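Quinoline 2-oxidoreductase large subunit (Pseudomonas putida, PDB 1T3Q) carries the molybdenum-pterin cytosine dinucleotide centre of a molybdenum hydroxylase that oxidises quinoline at its 2 position. Local coordinates at residues B[1-6]-B[629-634]; B[223-228]-B[329-334]; B[465-470]-B[634-639]; B[481-486]-B[543-548]. One frame throughout, in Å; residues are numbered along the deposited sequence.

Overall arrangement
Contact 1 opens at the N terminus and closes 623 residues later, where 629-634 joins two strands. Contact 2 lies wholly within that span, bringing the start of helix 226-237 to the loop that precedes helix 337-342. Contact 3 opens next, on strand 454-467. Contact 4 opens after contact 3 and closes before contact 3 is closed, linking two loops, one of which, 543-548, carries several residues of the cofactor pocket. Contacts 1 and 3 cross, the second segment of contact 1 running into that of contact 3 at the shared D634. Hydrogen bonds tie contact 4 to each of the others: D485 with T629 and Y630, A544 with Q224, and R548 and S547 with 465-470.

Contact 1: residues B[1-6]-B[629-634]; sequences MMKHEV and TYDPSD
K3 lays its side chain along that of D631, both pointing the same way. Its CG sits between the backbone N and the carbonyl carbon (chi1 65°), and from there the chain runs extended past the aspartate. K3 CB lies 4.0 Å from T629 CG2; CG and then CD pass D631 CB, CD at 3.6 Å; CE comes beside OD2; and NZ ends in a salt bridge with D631 OD2 at 3.1 Å, on the anti lone pair. D613 of the second subunit is a stronger partner for the ammonium, and T471 OG1 is hydrogen-bonded to the same D631 oxygen. The N-terminal segment here is a short 3-10 turn, docked on the loop that carries the chain from strand 625-629 into strand 636-649, two strands of different sheets. D631 N donates to K3 O at 2.9 Å (163° at the hydrogen). The H4 ring is sandwiched between M1 CB on one face and S633 on the other, where S633 CA makes a CH-pi contact 3.9 Å from the ring centroid and 15° off the normal. H4 CD2 approaches D631 O at 3.1 Å. In the ring plane, a water 2.7 Å from H4 NE2 donates to P632 O and weakly to D631 OD2, while a second water bridges H4 O and S633 N.

Contact 2: residues B[223-228]-B[329-334]; sequences TQMPSF and LPWTQL
A cis peptide bond joins L329 to P330, and both residues meet the far end of the F228 ring. F228 CZ touches L329 CD1 at 3.5 Å and P330 CD at 3.6 Å, the two approaching obliquely. The phenyl reaches them because its CG is anti to the backbone N (chi1 163°), which sends it off the first turn of its helix toward the loop. Alongside, M225 bends at chi3 (70°): its CE meets P330 CG at 4.0 Å, and its SD lies 3.7 Å from W331 CZ2, an oblique Met-aromatic contact. P330 CG in turn sits over the centre of one W331 face, 3.7 Å above the plane. With the phenyl of F228 cut back to an alanine, a gap would probably open beside L329 CD1 and the P330 ring, leaving the M225 contacts as the remaining link. W331 NE1 is hydrogen-bonded to A259 O, and the indole ring meets that of Y545 beside the molybdenum site. M225 is the N-cap of helix 226-237, on whose M232 and F236 L329 also packs, while P330 and W331 belong to the loop between strand 312-322 and helix 337-342.

Contact 3: residues B[465-470]-B[634-639]; sequences EVTGTG and DLVLAN. Unlike the reference sequence in segment 465-470: E465 (reference Asp), V466 (reference Cys).
The carbonyl plane of V636 is met by T467 on both faces: T467 N lies 2.9 Å from V636 O on one face, and T467 OG1 lies 2.7 Å from V636 O on the other, each tilted 31° out of the plane. The hydroxyl gets there because OG1 stands between the backbone N and the carbonyl carbon (chi1 69°); it is also hydrogen-bonded to G740 N. At E465 O, by contrast, A638 N lies in the carbonyl plane, 2.8 Å away. E465 N returns the bond to A638 O at 2.7 Å, making an antiparallel hydrogen-bonded pair. Strands 454-467 and 636-649 thus run side by side in a mixed sheet of the cofactor-binding region, 454-467 being outermost within this chain. In the next, non-hydrogen-bonded pair, V466 CG1 presses on L637 CD2 at 3.5 Å. A638, on the opposite face from V466 and L637, has its CB 3.8 Å from T467 CG2. A water also bridges the two segments, accepting from V636 N and donating to T467 O.

Contact 4: residues B[481-486]-B[543-548]; sequences TTTHDS and GAYASR. With MCN (pterin cytosine dinucleotide), chain N; SMO (dioxosulfidomolybdenum(VI) ion), chain O.
The loop 543-548 lines the molybdenum cofactor, and R548 fastens it to D485 of 481-486. The guanidinium grips the carboxylate end-on with two nitrogens: R548 NH1 donates to D485 OD2 and R548 NH2 to D485 OD1, each at 2.8 Å and nearly straight. Both oxygens lie in the guanidinium plane yet are met from above the carboxylate plane, the two planes standing 47° apart. R548 NH1 also donates to G543 O at 2.9 Å, R548 NE to T469 O, and F542 N to D485 OD2. Y545 OH lies over one face of the guanidinium, toward its rim, while T483 CG2 packs 3.9 Å from that hydroxyl oxygen. A546 N donates to OM2 of the molybdenum group at 2.9 Å; the metal is held by both dithiolene sulfurs of the pterin. A methionine in place of R548 would probably leave the buried D485 carboxylate without its charged mate and G543 O without this donor. A buried ion pair so backed is consistent with a firmly set loop beside the molybdenum centre.

Contact 1: residues B[1-6]-B[629-634]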
loop_
_atom_site.group_PDB
_atom_site.type_symbol
_atom_site.label_atom_id
_atom_site.label_comp_id
_atom_site.label_asym_id
_atom_site.label_seq_id
_atom_site.Cartn_x
_atom_site.Cartn_y
_atom_site.Cartn_z
ATOM N N MET B 1 8.967 -1.540 38.605
ATOM C CA MET B 1 8.118 -1.334 37.398
ATOM C C MET B 1 8.399 -2.443 36.391
ATOM O O MET B 1 9.552 -2.789 36.151
ATOM C CB MET B 1 8.427 0.026 36.771
ATOM C CG MET B 1 8.160 1.204 37.694
ATOM S SD MET B 1 6.431 1.282 38.208
ATOM C CE MET B 1 6.461 2.769 39.230
ATOM N N MET B 2 7.345 -3.000 35.806
ATOM C CA MET B 2 7.507 -4.076 34.835
ATOM C C MET B 2 8.326 -3.672 33.609
ATOM O O MET B 2 9.003 -4.505 33.006
ATOM C CB MET B 2 6.137 -4.600 34.394
ATOM C CG MET B 2 5.389 -5.367 35.481
ATOM S SD MET B 2 6.422 -6.645 36.229
ATOM C CE MET B 2 6.709 -7.735 34.821
ATOM N N LYS B 3 8.277 -2.394 33.244
ATOM C CA LYS B 3 9.019 -1.921 32.076
ATOM C C LYS B 3 10.530 -2.009 32.284
ATOM O O LYS B 3 11.297 -1.943 31.324
ATOM C CB LYS B 3 8.626 -0.476 31.739
ATOM C CG LYS B 3 9.004 0.548 32.796
ATOM C CD LYS B 3 8.572 1.948 32.380
ATOM C CE LYS B 3 9.053 2.994 33.367
ATOM N NZ LYS B 3 8.764 4.370 32.880
ATOM N N HIS B 4 10.951 -2.167 33.538
ATOM C CA HIS B 4 12.376 -2.266 33.873
ATOM C C HIS B 4 12.933 -3.668 33.659
ATOM O O HIS B 4 14.152 -3.859 33.612
ATOM C CB HIS B 4 12.599 -1.891 35.342
ATOM C CG HIS B 4 12.384 -0.441 35.639
ATOM N ND1 HIS B 4 12.233 0.039 36.923
ATOM C CD2 HIS B 4 12.325 0.639 34.824
ATOM C CE1 HIS B 4 12.088 1.351 36.886
ATOM N NE2 HIS B 4 12.140 1.741 35.625
ATOM N N GLU B 5 12.036 -4.640 33.542
ATOM C CA GLU B 5 12.413 -6.040 33.376
ATOM C C GLU B 5 13.520 -6.305 32.365
ATOM O O GLU B 5 13.490 -5.797 31.242
ATOM C CB GLU B 5 11.188 -6.879 32.991
ATOM C CG GLU B 5 11.467 -8.377 33.003
ATOM C CD GLU B 5 10.344 -9.208 32.406
ATOM O OE1 GLU B 5 10.358 -10.441 32.614
ATOM O OE2 GLU B 5 9.459 -8.642 31.722
ATOM N N VAL B 6 14.488 -7.123 32.774
ATOM C CA VAL B 6 15.604 -7.505 31.917
ATOM C C VAL B 6 15.461 -9.004 31.697
ATOM O O VAL B 6 15.823 -9.798 32.560
ATOM C CB VAL B 6 16.964 -7.229 32.600
ATOM C CG1 VAL B 6 18.109 -7.614 31.669
ATOM C CG2 VAL B 6 17.055 -5.766 32.994
ATOM N N THR B 629 6.208 -2.716 26.921
ATOM C CA THR B 629 7.065 -1.557 26.809
ATOM C C THR B 629 8.278 -1.801 27.696
ATOM O O THR B 629 8.212 -2.583 28.653
ATOM C CB THR B 629 6.360 -0.270 27.271
ATOM O OG1 THR B 629 7.243 0.841 27.075
ATOM C CG2 THR B 629 5.992 -0.364 28.751
ATOM N N TYR B 630 9.384 -1.138 27.375
ATOM C CA TYR B 630 10.606 -1.275 28.154
ATOM C C TYR B 630 11.278 0.075 28.328
ATOM O O TYR B 630 11.254 0.922 27.432
ATOM C CB TYR B 630 11.564 -2.270 27.482
ATOM C CG TYR B 630 12.998 -2.198 27.969
ATOM C CD1 TYR B 630 13.925 -1.380 27.329
ATOM C CD2 TYR B 630 13.435 -2.972 29.048
ATOM C CE1 TYR B 630 15.253 -1.333 27.739
ATOM C CE2 TYR B 630 14.766 -2.932 29.469
ATOM C CZ TYR B 630 15.668 -2.111 28.804
ATOM O OH TYR B 630 16.989 -2.088 29.178
ATOM N N ASP B 631 11.881 0.261 29.496
ATOM C CA ASP B 631 12.560 1.500 29.838
ATOM C C ASP B 631 13.627 1.097 30.859
ATOM O O ASP B 631 13.304 0.559 31.910
ATOM C CB ASP B 631 11.530 2.462 30.450
ATOM C CG ASP B 631 12.058 3.876 30.625
ATOM O OD1 ASP B 631 13.056 4.239 29.968
ATOM O OD2 ASP B 631 11.451 4.634 31.413
ATOM N N PRO B 632 14.914 1.312 30.545
ATOM C CA PRO B 632 15.946 0.929 31.515
ATOM C C PRO B 632 15.743 1.551 32.893
ATOM O O PRO B 632 15.247 2.668 33.015
ATOM C CB PRO B 632 17.248 1.370 30.840
ATOM C CG PRO B 632 16.808 2.368 29.803
ATOM C CD PRO B 632 15.519 1.819 29.305
ATOM N N SER B 633 16.137 0.814 33.925
ATOM C CA SER B 633 15.977 1.263 35.304
ATOM C C SER B 633 17.022 2.282 35.738
ATOM O O SER B 633 16.909 2.878 36.812
ATOM C CB SER B 633 16.028 0.056 36.239
ATOM O OG SER B 633 17.263 -0.622 36.104
ATOM N N ASP B 634 18.029 2.499 34.901
ATOM C CA ASP B 634 19.093 3.433 35.239
ATOM C C ASP B 634 19.846 3.787 33.957
ATOM O O ASP B 634 19.493 3.317 32.867
ATOM C CB ASP B 634 20.031 2.747 36.246
ATOM C CG ASP B 634 20.923 3.716 37.003
ATOM O OD1 ASP B 634 21.698 3.235 37.862
ATOM O OD2 ASP B 634 20.864 4.940 36.763
HETATM O O HOH W 1 16.338 -2.193 33.213
HETATM O O HOH W 2 16.720 -3.256 35.739
HETATM O O HOH W 3 12.561 3.881 33.968
#

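Contact 2: residues B[223-228]-B[329-334]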
loop_
_atom_site.group_PDB
_atom_site.type_symbol
_atom_site.label_atom_id
_atom_site.label_comp_id
_atom_site.label_asym_id
_atom_site.label_seq_id
_atom_site.Cartn_x
_atom_site.Cartn_y
_atom_site.Cartn_z
ATOM N N THR B 223 10.992 9.615 8.752
ATOM C CA THR B 223 11.235 10.006 10.133
ATOM C C THR B 223 11.868 8.905 10.970
ATOM O O THR B 223 11.763 7.716 10.650
ATOM C CB THR B 223 9.911 10.435 10.810
ATOM O OG1 THR B 223 10.171 10.847 12.157
ATOM C CG2 THR B 223 8.925 9.264 10.837
ATOM N N GLN B 224 12.528 9.315 12.047
ATOM C CA GLN B 224 13.154 8.377 12.975
ATOM C C GLN B 224 12.211 8.169 14.169
ATOM O O GLN B 224 12.472 7.330 15.035
ATOM C CB GLN B 224 14.486 8.939 13.491
ATOM C CG GLN B 224 15.424 9.420 12.399
ATOM C CD GLN B 224 16.708 10.015 12.937
ATOM O OE1 GLN B 224 17.278 10.919 12.331
ATOM N NE2 GLN B 224 17.178 9.504 14.075
ATOM N N MET B 225 11.111 8.923 14.203
ATOM C CA MET B 225 10.154 8.843 15.320
ATOM C C MET B 225 8.687 8.824 14.859
ATOM O O MET B 225 7.936 9.762 15.121
ATOM C CB MET B 225 10.376 10.048 16.249
ATOM C CG MET B 225 11.821 10.225 16.729
ATOM S SD MET B 225 12.124 11.797 17.602
ATOM C CE MET B 225 11.198 11.513 19.146
ATOM N N PRO B 226 8.248 7.736 14.204
ATOM C CA PRO B 226 6.864 7.644 13.718
ATOM C C PRO B 226 5.721 7.819 14.727
ATOM O O PRO B 226 4.747 8.520 14.439
ATOM C CB PRO B 226 6.834 6.284 13.021
ATOM C CG PRO B 226 7.845 5.496 13.779
ATOM C CD PRO B 226 8.969 6.471 13.971
ATOM N N SER B 227 5.824 7.186 15.895
ATOM C CA SER B 227 4.768 7.306 16.903
ATOM C C SER B 227 4.642 8.753 17.375
ATOM O O SER B 227 3.537 9.240 17.633
ATOM C CB SER B 227 5.058 6.401 18.108
ATOM O OG SER B 227 5.040 5.033 17.739
ATOM N N PHE B 228 5.786 9.422 17.490
ATOM C CA PHE B 228 5.853 10.817 17.915
ATOM C C PHE B 228 5.146 11.709 16.894
ATOM O O PHE B 228 4.343 12.570 17.253
ATOM C CB PHE B 228 7.323 11.221 18.052
ATOM C CG PHE B 228 7.557 12.703 18.096
ATOM C CD1 PHE B 228 7.228 13.449 19.225
ATOM C CD2 PHE B 228 8.138 13.351 17.012
ATOM C CE1 PHE B 228 7.480 14.823 19.271
ATOM C CE2 PHE B 228 8.393 14.726 17.049
ATOM C CZ PHE B 228 8.063 15.460 18.183
ATOM N N LEU B 329 11.131 20.730 17.932
ATOM C CA LEU B 329 10.359 19.763 18.708
ATOM C C LEU B 329 10.939 18.417 18.266
ATOM O O LEU B 329 11.057 18.168 17.070
ATOM C CB LEU B 329 8.877 19.836 18.335
ATOM C CG LEU B 329 7.753 19.662 19.372
ATOM C CD1 LEU B 329 6.766 18.631 18.856
ATOM C CD2 LEU B 329 8.291 19.271 20.739
ATOM N N PRO B 330 11.236 17.509 19.214
ATOM C CA PRO B 330 11.061 17.622 20.668
ATOM C C PRO B 330 12.270 17.976 21.540
ATOM O O PRO B 330 12.124 18.101 22.756
ATOM C CB PRO B 330 10.535 16.246 21.027
ATOM C CG PRO B 330 11.464 15.366 20.181
ATOM C CD PRO B 330 11.544 16.113 18.839
ATOM N N TRP B 331 13.447 18.151 20.947
ATOM C CA TRP B 331 14.650 18.420 21.737
ATOM C C TRP B 331 14.841 19.837 22.263
ATOM O O TRP B 331 15.437 20.023 23.326
ATOM C CB TRP B 331 15.890 18.011 20.934
ATOM C CG TRP B 331 15.675 16.735 20.177
ATOM C CD1 TRP B 331 15.691 16.576 18.820
ATOM C CD2 TRP B 331 15.315 15.461 20.724
ATOM N NE1 TRP B 331 15.356 15.287 18.488
ATOM C CE2 TRP B 331 15.120 14.580 19.636
ATOM C CE3 TRP B 331 15.134 14.979 22.028
ATOM C CZ2 TRP B 331 14.749 13.242 19.811
ATOM C CZ3 TRP B 331 14.764 13.647 22.204
ATOM C CH2 TRP B 331 14.575 12.795 21.098
ATOM N N THR B 332 14.338 20.820 21.517
ATOM C CA THR B 332 14.452 22.241 21.856
ATOM C C THR B 332 15.904 22.694 21.826
ATOM O O THR B 332 16.802 21.924 21.479
ATOM C CB THR B 332 13.839 22.578 23.255
ATOM O OG1 THR B 332 14.730 22.170 24.303
ATOM C CG2 THR B 332 12.503 21.863 23.432
ATOM N N GLN B 333 16.135 23.952 22.182
ATOM C CA GLN B 333 17.481 24.491 22.183
ATOM C C GLN B 333 18.354 23.872 23.276
ATOM O O GLN B 333 19.563 24.096 23.311
ATOM C CB GLN B 333 17.427 26.017 22.322
ATOM C CG GLN B 333 16.711 26.671 21.140
ATOM C CD GLN B 333 16.746 28.186 21.161
ATOM O OE1 GLN B 333 16.197 28.838 20.267
ATOM N NE2 GLN B 333 17.385 28.755 22.169
ATOM N N LEU B 334 17.744 23.076 24.151
ATOM C CA LEU B 334 18.496 22.431 25.228
ATOM C C LEU B 334 19.316 21.269 24.673
ATOM O O LEU B 334 20.139 20.685 25.380
ATOM C CB LEU B 334 17.548 21.912 26.312
ATOM C CG LEU B 334 16.633 22.932 26.998
ATOM C CD1 LEU B 334 15.974 22.277 28.211
ATOM C CD2 LEU B 334 17.445 24.150 27.429
#

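Contact 3: residues B[465-470]-B[634-639]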
loop_
_atom_site.group_PDB
_atom_site.type_symbol
_atom_site.label_atom_id
_atom_site.label_comp_id
_atom_site.label_asym_id
_atom_site.label_seq_id
_atom_site.Cartn_x
_atom_site.Cartn_y
_atom_site.Cartn_z
ATOM N N GLU B 465 29.390 7.591 27.406
ATOM C CA GLU B 465 28.212 8.098 26.719
ATOM C C GLU B 465 26.926 7.489 27.262
ATOM O O GLU B 465 26.876 6.291 27.545
ATOM C CB GLU B 465 28.356 7.762 25.222
ATOM C CG GLU B 465 27.094 7.846 24.383
ATOM C CD GLU B 465 27.266 7.204 23.001
ATOM O OE1 GLU B 465 26.359 7.353 22.159
ATOM O OE2 GLU B 465 28.299 6.541 22.759
ATOM N N VAL B 466 25.886 8.307 27.410
ATOM C CA VAL B 466 24.611 7.782 27.882
ATOM C C VAL B 466 23.903 7.151 26.688
ATOM O O VAL B 466 23.743 7.791 25.645
ATOM C CB VAL B 466 23.716 8.898 28.494
ATOM C CG1 VAL B 466 24.382 9.462 29.747
ATOM C CG2 VAL B 466 23.465 10.000 27.478
ATOM N N THR B 467 23.503 5.888 26.830
ATOM C CA THR B 467 22.813 5.177 25.754
ATOM C C THR B 467 21.503 4.584 26.262
ATOM O O THR B 467 21.200 4.677 27.454
ATOM C CB THR B 467 23.684 4.035 25.170
ATOM O OG1 THR B 467 23.820 2.983 26.134
ATOM C CG2 THR B 467 25.059 4.553 24.808
ATOM N N GLY B 468 20.738 3.969 25.364
ATOM C CA GLY B 468 19.463 3.380 25.751
ATOM C C GLY B 468 18.592 4.449 26.380
ATOM O O GLY B 468 17.722 4.175 27.207
ATOM N N THR B 469 18.831 5.682 25.956
ATOM C CA THR B 469 18.138 6.851 26.469
ATOM C C THR B 469 16.644 6.717 26.711
ATOM O O THR B 469 15.838 6.641 25.780
ATOM C CB THR B 469 18.407 8.043 25.562
ATOM O OG1 THR B 469 19.824 8.209 25.440
ATOM C CG2 THR B 469 17.803 9.319 26.143
ATOM N N GLY B 470 16.294 6.694 27.993
ATOM C CA GLY B 470 14.908 6.589 28.402
ATOM C C GLY B 470 14.635 7.597 29.506
ATOM O O GLY B 470 15.416 8.522 29.715
ATOM N N ASP B 634 18.029 2.499 34.901
ATOM C CA ASP B 634 19.093 3.433 35.239
ATOM C C ASP B 634 19.846 3.787 33.957
ATOM O O ASP B 634 19.493 3.317 32.867
ATOM C CB ASP B 634 20.031 2.747 36.246
ATOM C CG ASP B 634 20.923 3.716 37.003
ATOM O OD1 ASP B 634 21.698 3.235 37.862
ATOM O OD2 ASP B 634 20.864 4.940 36.763
ATOM N N LEU B 635 20.872 4.621 34.080
ATOM C CA LEU B 635 21.668 4.995 32.925
ATOM C C LEU B 635 22.361 3.743 32.404
ATOM O O LEU B 635 22.612 2.808 33.159
ATOM C CB LEU B 635 22.747 6.006 33.316
ATOM C CG LEU B 635 22.348 7.300 34.027
ATOM C CD1 LEU B 635 23.601 8.120 34.286
ATOM C CD2 LEU B 635 21.363 8.083 33.175
ATOM N N VAL B 636 22.654 3.730 31.112
ATOM C CA VAL B 636 23.378 2.624 30.492
ATOM C C VAL B 636 24.525 3.330 29.770
ATOM O O VAL B 636 24.390 3.752 28.622
ATOM C CB VAL B 636 22.502 1.851 29.487
ATOM C CG1 VAL B 636 23.327 0.752 28.803
ATOM C CG2 VAL B 636 21.313 1.221 30.215
ATOM N N LEU B 637 25.648 3.466 30.466
ATOM C CA LEU B 637 26.814 4.160 29.938
ATOM C C LEU B 637 27.779 3.313 29.122
ATOM O O LEU B 637 28.294 2.315 29.610
ATOM C CB LEU B 637 27.599 4.792 31.083
ATOM C CG LEU B 637 26.808 5.676 32.049
ATOM C CD1 LEU B 637 27.727 6.195 33.138
ATOM C CD2 LEU B 637 26.166 6.821 31.282
ATOM N N ALA B 638 28.018 3.722 27.880
ATOM C CA ALA B 638 28.974 3.026 27.022
ATOM C C ALA B 638 30.234 3.877 27.106
ATOM O O ALA B 638 30.195 4.986 27.639
ATOM C CB ALA B 638 28.465 2.973 25.588
ATOM N N ASN B 639 31.355 3.381 26.591
ATOM C CA ASN B 639 32.581 4.166 26.652
ATOM C C ASN B 639 33.564 3.750 25.576
ATOM O O ASN B 639 33.373 2.738 24.904
ATOM C CB ASN B 639 33.235 4.029 28.040
ATOM C CG ASN B 639 33.832 2.652 28.270
ATOM O OD1 ASN B 639 35.002 2.410 27.969
ATOM N ND2 ASN B 639 33.025 1.740 28.788
HETATM O O HOH W 4 21.895 6.328 29.697
HETATM O O HOH W 5 19.441 4.034 29.945
#

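Contact 4: residues B[481-486]-B[543-548]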
loop_
_atom_site.group_PDB
_atom_site.type_symbol
_atom_site.label_atom_id
_atom_site.label_comp_id
_atom_site.label_asym_id
_atom_site.label_seq_id
_atom_site.Cartn_x
_atom_site.Cartn_y
_atom_site.Cartn_z
ATOM N N THR B 481 11.446 13.756 30.992
ATOM C CA THR B 481 10.531 13.224 29.997
ATOM C C THR B 481 10.370 11.728 30.241
ATOM O O THR B 481 11.358 11.021 30.409
ATOM C CB THR B 481 11.097 13.393 28.567
ATOM O OG1 THR B 481 11.504 14.750 28.360
ATOM C CG2 THR B 481 10.051 13.012 27.532
ATOM N N THR B 482 9.131 11.253 30.275
ATOM C CA THR B 482 8.868 9.830 30.448
ATOM C C THR B 482 8.793 9.233 29.044
ATOM O O THR B 482 8.098 9.758 28.179
ATOM C CB THR B 482 7.523 9.577 31.161
ATOM O OG1 THR B 482 7.651 9.901 32.551
ATOM C CG2 THR B 482 7.106 8.117 31.027
ATOM N N THR B 483 9.517 8.147 28.807
ATOM C CA THR B 483 9.481 7.524 27.491
ATOM C C THR B 483 8.564 6.313 27.510
ATOM O O THR B 483 8.189 5.828 28.571
ATOM C CB THR B 483 10.884 7.071 27.035
ATOM O OG1 THR B 483 11.464 6.223 28.036
ATOM C CG2 THR B 483 11.780 8.283 26.806
ATOM N N HIS B 484 8.200 5.838 26.323
ATOM C CA HIS B 484 7.343 4.671 26.183
ATOM C C HIS B 484 7.787 3.998 24.890
ATOM O O HIS B 484 7.809 4.629 23.836
ATOM C CB HIS B 484 5.873 5.102 26.102
ATOM C CG HIS B 484 4.898 3.973 26.227
ATOM N ND1 HIS B 484 4.629 3.097 25.196
ATOM C CD2 HIS B 484 4.122 3.580 27.266
ATOM C CE1 HIS B 484 3.729 2.215 25.594
ATOM N NE2 HIS B 484 3.405 2.486 26.846
ATOM N N ASP B 485 8.162 2.725 24.981
ATOM C CA ASP B 485 8.628 1.981 23.821
ATOM C C ASP B 485 8.208 0.525 23.888
ATOM O O ASP B 485 8.825 -0.286 24.585
ATOM C CB ASP B 485 10.149 2.073 23.720
ATOM C CG ASP B 485 10.635 3.499 23.604
ATOM O OD1 ASP B 485 10.872 4.142 24.650
ATOM O OD2 ASP B 485 10.767 3.986 22.461
ATOM N N SER B 486 7.156 0.188 23.152
ATOM C CA SER B 486 6.655 -1.174 23.165
ATOM C C SER B 486 7.043 -1.940 21.910
ATOM O O SER B 486 7.379 -1.354 20.882
ATOM C CB SER B 486 5.131 -1.177 23.313
ATOM O OG SER B 486 4.491 -0.700 22.136
ATOM N N GLY B 543 11.006 5.949 19.070
ATOM C CA GLY B 543 11.847 5.835 17.890
ATOM C C GLY B 543 13.331 5.669 18.155
ATOM O O GLY B 543 13.754 5.420 19.283
ATOM N N ALA B 544 14.124 5.802 17.098
ATOM C CA ALA B 544 15.572 5.667 17.195
ATOM C C ALA B 544 16.263 7.025 17.287
ATOM O O ALA B 544 16.150 7.863 16.388
ATOM C CB ALA B 544 16.104 4.892 15.995
ATOM N N TYR B 545 16.975 7.229 18.387
ATOM C CA TYR B 545 17.709 8.461 18.639
ATOM C C TYR B 545 18.500 8.233 19.923
ATOM O O TYR B 545 18.276 7.248 20.617
ATOM C CB TYR B 545 16.740 9.643 18.799
ATOM C CG TYR B 545 15.820 9.546 19.995
ATOM C CD1 TYR B 545 16.273 9.862 21.277
ATOM C CD2 TYR B 545 14.505 9.111 19.851
ATOM C CE1 TYR B 545 15.438 9.745 22.388
ATOM C CE2 TYR B 545 13.662 8.989 20.953
ATOM C CZ TYR B 545 14.135 9.306 22.219
ATOM O OH TYR B 545 13.314 9.172 23.317
ATOM N N ALA B 546 19.441 9.123 20.217
ATOM C CA ALA B 546 20.252 9.021 21.424
ATOM C C ALA B 546 20.853 7.630 21.667
ATOM O O ALA B 546 20.917 7.170 22.812
ATOM C CB ALA B 546 19.420 9.440 22.633
ATOM N N SER B 547 21.295 6.970 20.599
ATOM C CA SER B 547 21.899 5.637 20.703
ATOM C C SER B 547 21.060 4.724 21.592
ATOM O O SER B 547 21.581 4.112 22.534
ATOM C CB SER B 547 23.308 5.746 21.292
ATOM O OG SER B 547 24.106 6.665 20.565
ATOM N N ARG B 548 19.771 4.611 21.280
ATOM C CA ARG B 548 18.853 3.815 22.086
ATOM C C ARG B 548 18.228 2.607 21.399
ATOM O O ARG B 548 17.628 1.769 22.063
ATOM C CB ARG B 548 17.716 4.706 22.581
ATOM C CG ARG B 548 16.686 5.022 21.490
ATOM C CD ARG B 548 15.864 6.261 21.837
ATOM N NE ARG B 548 15.144 6.108 23.094
ATOM C CZ ARG B 548 13.940 5.559 23.214
ATOM N NH1 ARG B 548 13.295 5.109 22.145
ATOM N NH2 ARG B 548 13.382 5.450 24.413
HETATM N N1 MCN N . 24.510 -2.161 17.540
HETATM C C2 MCN N . 24.930 -3.512 17.773
HETATM N N3 MCN N . 25.307 -3.747 19.087
HETATM C C4 MCN N . 25.315 -2.825 20.128
HETATM C C5 MCN N . 24.887 -1.454 19.827
HETATM C C6 MCN N . 24.487 -1.131 18.552
HETATM O O2 MCN N . 24.961 -4.321 16.873
HETATM N N4 MCN N . 25.689 -3.164 21.343
HETATM C "C1'" MCN N . 24.034 -1.863 16.069
HETATM C C2D MCN N . 22.444 -1.920 15.941
HETATM O "O2'" MCN N . 22.067 -2.437 14.616
HETATM C "C3'" MCN N . 22.024 -0.491 16.209
HETATM C C4D MCN N . 23.102 0.353 15.571
HETATM O O4D MCN N . 24.343 -0.516 15.609
HETATM O "O3'" MCN N . 20.708 -0.238 15.603
HETATM C "C5'" MCN N . 23.272 1.784 16.154
HETATM O "O5'" MCN N . 23.394 1.612 17.544
HETATM P PA MCN N . 22.479 2.311 18.625
HETATM O O1A MCN N . 21.632 1.226 19.214
HETATM O O2A MCN N . 23.453 3.111 19.474
HETATM O O3A MCN N . 21.539 3.503 18.038
HETATM P PB MCN N . 20.193 3.453 17.173
HETATM O O1B MCN N . 19.123 4.092 17.998
HETATM O O2B MCN N . 19.932 2.072 16.647
HETATM O O3B MCN N . 20.537 4.368 15.901
HETATM C C10 MCN N . 20.446 5.768 15.973
HETATM C "C9'" MCN N . 21.854 6.265 16.026
HETATM C "C8'" MCN N . 21.728 7.806 16.020
HETATM S "S8'" MCN N . 20.875 8.507 17.426
HETATM C "C7'" MCN N . 22.214 8.633 15.092
HETATM S "S7'" MCN N . 22.040 10.410 15.093
HETATM C "C6'" MCN N . 22.934 7.997 13.854
HETATM C C7 MCN N . 23.524 6.658 14.208
HETATM O "O9'" MCN N . 22.548 5.800 14.775
HETATM N "N5'" MCN N . 21.918 8.057 12.723
HETATM C C4A MCN N . 22.361 7.149 11.681
HETATM N "N8'" MCN N . 24.073 5.987 12.981
HETATM C C4B MCN N . 23.397 6.200 11.743
HETATM N "N1'" MCN N . 23.796 5.329 10.698
HETATM C "C2'" MCN N . 23.089 5.458 9.550
HETATM N "N2'" MCN N . 23.440 4.661 8.519
HETATM N "N3'" MCN N . 22.037 6.339 9.404
HETATM C "C4'" MCN N . 21.564 7.244 10.426
HETATM O "O4'" MCN N . 20.635 7.985 10.218
HETATM S S SMO O . 21.131 12.929 16.893
HETATM MO MO SMO O . 20.565 10.872 16.988
HETATM O OM2 SMO O . 20.430 11.350 18.655
HETATM O OM1 SMO O . 19.040 10.921 16.256
#